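Local coordinates for VP4 protein (Tellina virus 1, PDB 3P06) that probably acts as the serine protease that processes the birnavirus polyprotein, and is caught here as an acyl-enzyme joined to its own C-terminus, at residues I64-K69 and S102-A107; P80-Q83 and I89-P92. All blocks are in the same frame, centred on the assembly; numbering follows the deposited sequence.

Interaction 1 (I64-K69 and S102-A107)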
# COMPACT_ATOMS: atom_id res chain seq x y z
N ILE A 64 2.86 -4.86 -14.85
CA ILE A 64 1.46 -4.61 -15.15
C ILE A 64 0.66 -5.89 -15.44
O ILE A 64 -0.50 -5.98 -15.07
CB ILE A 64 1.25 -3.57 -16.30
CG1 ILE A 64 2.11 -2.32 -16.07
CG2 ILE A 64 -0.25 -3.16 -16.34
CD1 ILE A 64 1.63 -1.47 -14.86
N ASP A 65 1.31 -6.86 -16.10
CA ASP A 65 0.71 -8.18 -16.35
C ASP A 65 0.26 -8.88 -15.07
O ASP A 65 -0.80 -9.50 -15.05
CB ASP A 65 1.70 -9.12 -17.10
CG ASP A 65 1.99 -8.66 -18.54
OD1 ASP A 65 1.27 -7.77 -19.06
OD2 ASP A 65 2.95 -9.17 -19.18
N GLU A 66 1.09 -8.83 -14.01
CA GLU A 66 0.69 -9.37 -12.71
C GLU A 66 -0.42 -8.50 -12.06
O GLU A 66 -1.30 -9.03 -11.44
CB GLU A 66 1.90 -9.48 -11.76
CG GLU A 66 1.64 -10.30 -10.49
CD GLU A 66 2.84 -10.25 -9.47
OE1 GLU A 66 4.02 -10.26 -9.90
OE2 GLU A 66 2.58 -10.20 -8.25
N ALA A 67 -0.32 -7.18 -12.16
CA ALA A 67 -1.38 -6.29 -11.67
C ALA A 67 -2.75 -6.63 -12.36
O ALA A 67 -3.80 -6.62 -11.69
CB ALA A 67 -1.01 -4.78 -11.88
N GLU A 68 -2.73 -6.92 -13.68
CA GLU A 68 -3.99 -7.21 -14.43
C GLU A 68 -4.64 -8.55 -14.03
O GLU A 68 -5.80 -8.79 -14.34
CB GLU A 68 -3.77 -7.19 -15.95
CG GLU A 68 -3.60 -5.82 -16.50
CD GLU A 68 -3.01 -5.85 -17.89
OE1 GLU A 68 -2.47 -6.89 -18.33
OE2 GLU A 68 -3.01 -4.79 -18.54
N LYS A 69 -3.90 -9.41 -13.33
CA LYS A 69 -4.46 -10.70 -12.90
C LYS A 69 -5.06 -10.64 -11.50
O LYS A 69 -5.57 -11.64 -11.02
CB LYS A 69 -3.41 -11.77 -12.99
CG LYS A 69 -3.13 -12.17 -14.46
CD LYS A 69 -2.15 -13.33 -14.54
CE LYS A 69 -0.71 -12.83 -14.71
NZ LYS A 69 0.10 -13.76 -15.58
N SER A 102 4.86 -5.21 -4.53
CA SER A 102 4.55 -5.46 -3.13
C SER A 102 3.33 -4.66 -2.53
O SER A 102 2.98 -4.85 -1.36
CB SER A 102 5.81 -5.20 -2.33
OG SER A 102 5.99 -3.75 -2.27
N TRP A 103 2.70 -3.80 -3.33
CA TRP A 103 1.47 -3.03 -2.99
C TRP A 103 0.22 -3.90 -3.25
O TRP A 103 -0.89 -3.56 -2.85
CB TRP A 103 1.36 -1.75 -3.86
CG TRP A 103 1.50 -2.07 -5.34
CD1 TRP A 103 2.65 -2.05 -6.09
CD2 TRP A 103 0.45 -2.46 -6.22
NE1 TRP A 103 2.37 -2.40 -7.37
CE2 TRP A 103 1.02 -2.69 -7.47
CE3 TRP A 103 -0.95 -2.66 -6.04
CZ2 TRP A 103 0.25 -3.10 -8.61
CZ3 TRP A 103 -1.73 -3.08 -7.17
CH2 TRP A 103 -1.12 -3.34 -8.42
N GLU A 104 0.40 -5.05 -3.91
CA GLU A 104 -0.79 -5.83 -4.36
C GLU A 104 -1.61 -6.44 -3.24
O GLU A 104 -2.83 -6.51 -3.38
CB GLU A 104 -0.37 -6.96 -5.32
CG GLU A 104 0.29 -6.42 -6.59
CD GLU A 104 0.68 -7.54 -7.58
OE1 GLU A 104 0.98 -8.68 -7.10
OE2 GLU A 104 0.69 -7.28 -8.83
N ALA A 105 -0.97 -6.99 -2.20
CA ALA A 105 -1.74 -7.52 -1.08
C ALA A 105 -2.61 -6.41 -0.43
O ALA A 105 -3.78 -6.65 -0.16
CB ALA A 105 -0.85 -8.19 -0.03
N ALA A 106 -2.07 -5.20 -0.23
CA ALA A 106 -2.86 -4.09 0.31
C ALA A 106 -4.06 -3.70 -0.62
O ALA A 106 -5.18 -3.46 -0.16
CB ALA A 106 -1.94 -2.84 0.54
N ALA A 107 -3.80 -3.62 -1.91
CA ALA A 107 -4.81 -3.25 -2.91
C ALA A 107 -5.92 -4.32 -2.95
O ALA A 107 -7.11 -3.98 -3.06
CB ALA A 107 -4.18 -3.14 -4.27
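Glu104 OE1 lies 2.5 Å from Glu66 OE2 and also accepts a hydrogen bond from the backbone N of Val127. So short a separation suggests that one of the two acid groups probably carries a proton, which would relieve the repulsion expected of two carboxylates. The groups are not coplanar: their planes are turned 74° apart, and Glu66 crosses the oxygen edge of the Glu104 carboxylate at a slant, its CG almost in that plane and 3.6 Å from Glu104 OE2. Glu66 gets there by setting CG anti to its backbone N (chi1 -168°) and staying extended beyond it. Glu104 OE2 is held by Asn101 ND2, just before its own segment; the amide N of Ala67, 3.5 Å away, approaches at a poor angle and is not bonded to it.

Trp103 and Glu104 directly follow Ser102, the predicted nucleophile of this S50 peptidase, where the chain enters helix 104-111. Ser102 OG is covalently linked to Ala194 C, so the intramolecular acyl-enzyme bond is made one residue before Trp103. Helix 64-67 packs against the residues that follow the nucleophile. The side chain of Trp103 is about 8 Å from that of Lys141, the other predicted active-site residue.

Trp103 provides the apolar half of the contact. The methyl of Ala67 meets the benzo edge of the indole in the ring plane, CB lying 3.7 Å from Trp103 CH2. Ala107 CB touches the same edge farther round, 3.7 Å from Trp103 CE3, while Glu104 CG stands 3.7 Å above one face, offset toward the rim. Leu12, Ile55, Leu58, Val62 and Leu70 add further contacts around the indole.

Interaction 2 (P80-Q83 and I89-P92)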
# COMPACT_ATOMS: atom_id res chain seq x y z
N PRO A 80 1.07 7.88 -2.30
CA PRO A 80 1.91 8.06 -1.14
C PRO A 80 1.17 8.79 0.01
O PRO A 80 0.39 9.70 -0.25
CB PRO A 80 2.99 9.00 -1.63
CG PRO A 80 2.42 9.75 -2.79
CD PRO A 80 1.40 8.78 -3.43
N VAL A 81 1.51 8.49 1.27
CA VAL A 81 0.87 9.19 2.39
C VAL A 81 1.92 9.52 3.40
O VAL A 81 2.88 8.73 3.62
CB VAL A 81 -0.26 8.35 3.04
CG1 VAL A 81 -1.33 7.97 1.98
CG2 VAL A 81 0.26 7.08 3.69
N VAL A 82 1.82 10.69 4.00
CA VAL A 82 2.77 11.00 5.07
C VAL A 82 2.08 10.92 6.42
O VAL A 82 2.75 10.99 7.48
CB VAL A 82 3.47 12.41 4.87
CG1 VAL A 82 4.47 12.35 3.69
CG2 VAL A 82 2.45 13.60 4.65
N GLN A 83 0.74 10.83 6.40
CA GLN A 83 -0.07 10.70 7.62
C GLN A 83 -1.28 9.90 7.30
O GLN A 83 -1.80 10.03 6.20
CB GLN A 83 -0.59 12.03 8.23
CG GLN A 83 0.52 12.91 8.70
CD GLN A 83 0.03 14.22 9.32
OE1 GLN A 83 -1.16 14.43 9.53
NE2 GLN A 83 0.98 15.08 9.65
N ILE A 89 -6.22 10.60 4.98
CA ILE A 89 -4.80 10.56 4.76
C ILE A 89 -4.28 11.90 4.35
O ILE A 89 -5.02 12.72 3.86
CB ILE A 89 -4.41 9.55 3.61
CG1 ILE A 89 -5.19 9.89 2.30
CG2 ILE A 89 -4.70 8.16 4.08
CD1 ILE A 89 -5.03 8.86 1.17
N LEU A 90 -2.99 12.10 4.48
CA LEU A 90 -2.39 13.27 3.97
C LEU A 90 -1.41 12.81 2.85
O LEU A 90 -0.45 12.06 3.11
CB LEU A 90 -1.68 13.98 5.09
CG LEU A 90 -0.92 15.29 4.79
CD1 LEU A 90 -1.78 16.25 4.05
CD2 LEU A 90 -0.58 15.98 6.10
N VAL A 91 -1.65 13.30 1.65
CA VAL A 91 -0.94 12.91 0.44
C VAL A 91 0.00 14.10 0.14
O VAL A 91 -0.45 15.24 -0.05
CB VAL A 91 -1.94 12.67 -0.72
CG1 VAL A 91 -1.23 12.30 -2.08
CG2 VAL A 91 -2.93 11.50 -0.36
N PRO A 92 1.30 13.84 0.09
CA PRO A 92 2.25 14.95 -0.14
C PRO A 92 2.22 15.31 -1.64
O PRO A 92 1.86 14.46 -2.48
CB PRO A 92 3.61 14.36 0.26
CG PRO A 92 3.40 12.79 -0.13
CD PRO A 92 1.95 12.51 0.29
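The carboxamide of Gln83 carries Leu90 on one face: CD2 stands over the amide carbon, 3.7 Å from Gln83 CD, with the amide oxygen and nitrogen at nearly the same range. The two side chains run side by side in the same direction. At the other end of the contact, the ring of Pro92 presents its CG to Val82 CG1 at 4.0 Å and its CD to the carbonyl oxygen of Pro80.

The backbone frame is an antiparallel pairing interrupted by a beta bulge, in which Val82 and Gln83 together face the single residue Leu90. Two bonds define it: Val82 N donates to Leu90 O at 2.8 Å, and Leu90 N donates to Gln83 O at 2.9 Å, both with an angle of 162° at the hydrogen. The first comes in almost straight along the carbonyl direction, whereas the second is tilted 33° from the carbonyl plane. Val82 has a helix-like backbone psi of -12°, whereas Gln83 is extended again; this kink separates strand 75-81 from strand 83-84, which forms a hairpin with strand 88-92. On its other edge, strand 88-92 bonds through Ile89 and Val91 to Leu5 and Val3.

Toward strand 21-31, Val81 CG1 packs 3.8 Å from Ile89 CB, the two side chains roughly perpendicular, and both touch Met28 of that strand. Val82 reaches Leu90 with its other methyl, CG2 lying 3.8 Å from Leu90 CG. Near Pro80 the strands meet through a CA-H...O contact, Val91 CA lying 3.5 Å from Pro80 O.

The two contacts lie on opposite sides of the chain's centre, their own centres about 21 Å apart and their nearest atoms about 10 Å apart, so they do not touch. Along the chain, interaction 2 is nested within the loop closed by interaction 1: helix 64-67 leads into strand 75-81, the chain continues into strand 83-84 and turns back into strand 88-92, and strand 98-99 precedes helix 104-111. Strand 75-81 belongs to the seven-stranded mixed sheet, while 83-84 and 88-92 belong to the four-stranded antiparallel sheet. Interaction 2 therefore marks the passage between sheets, and interaction 1 joins two helices beside the predicted nucleophile, within one protease fold.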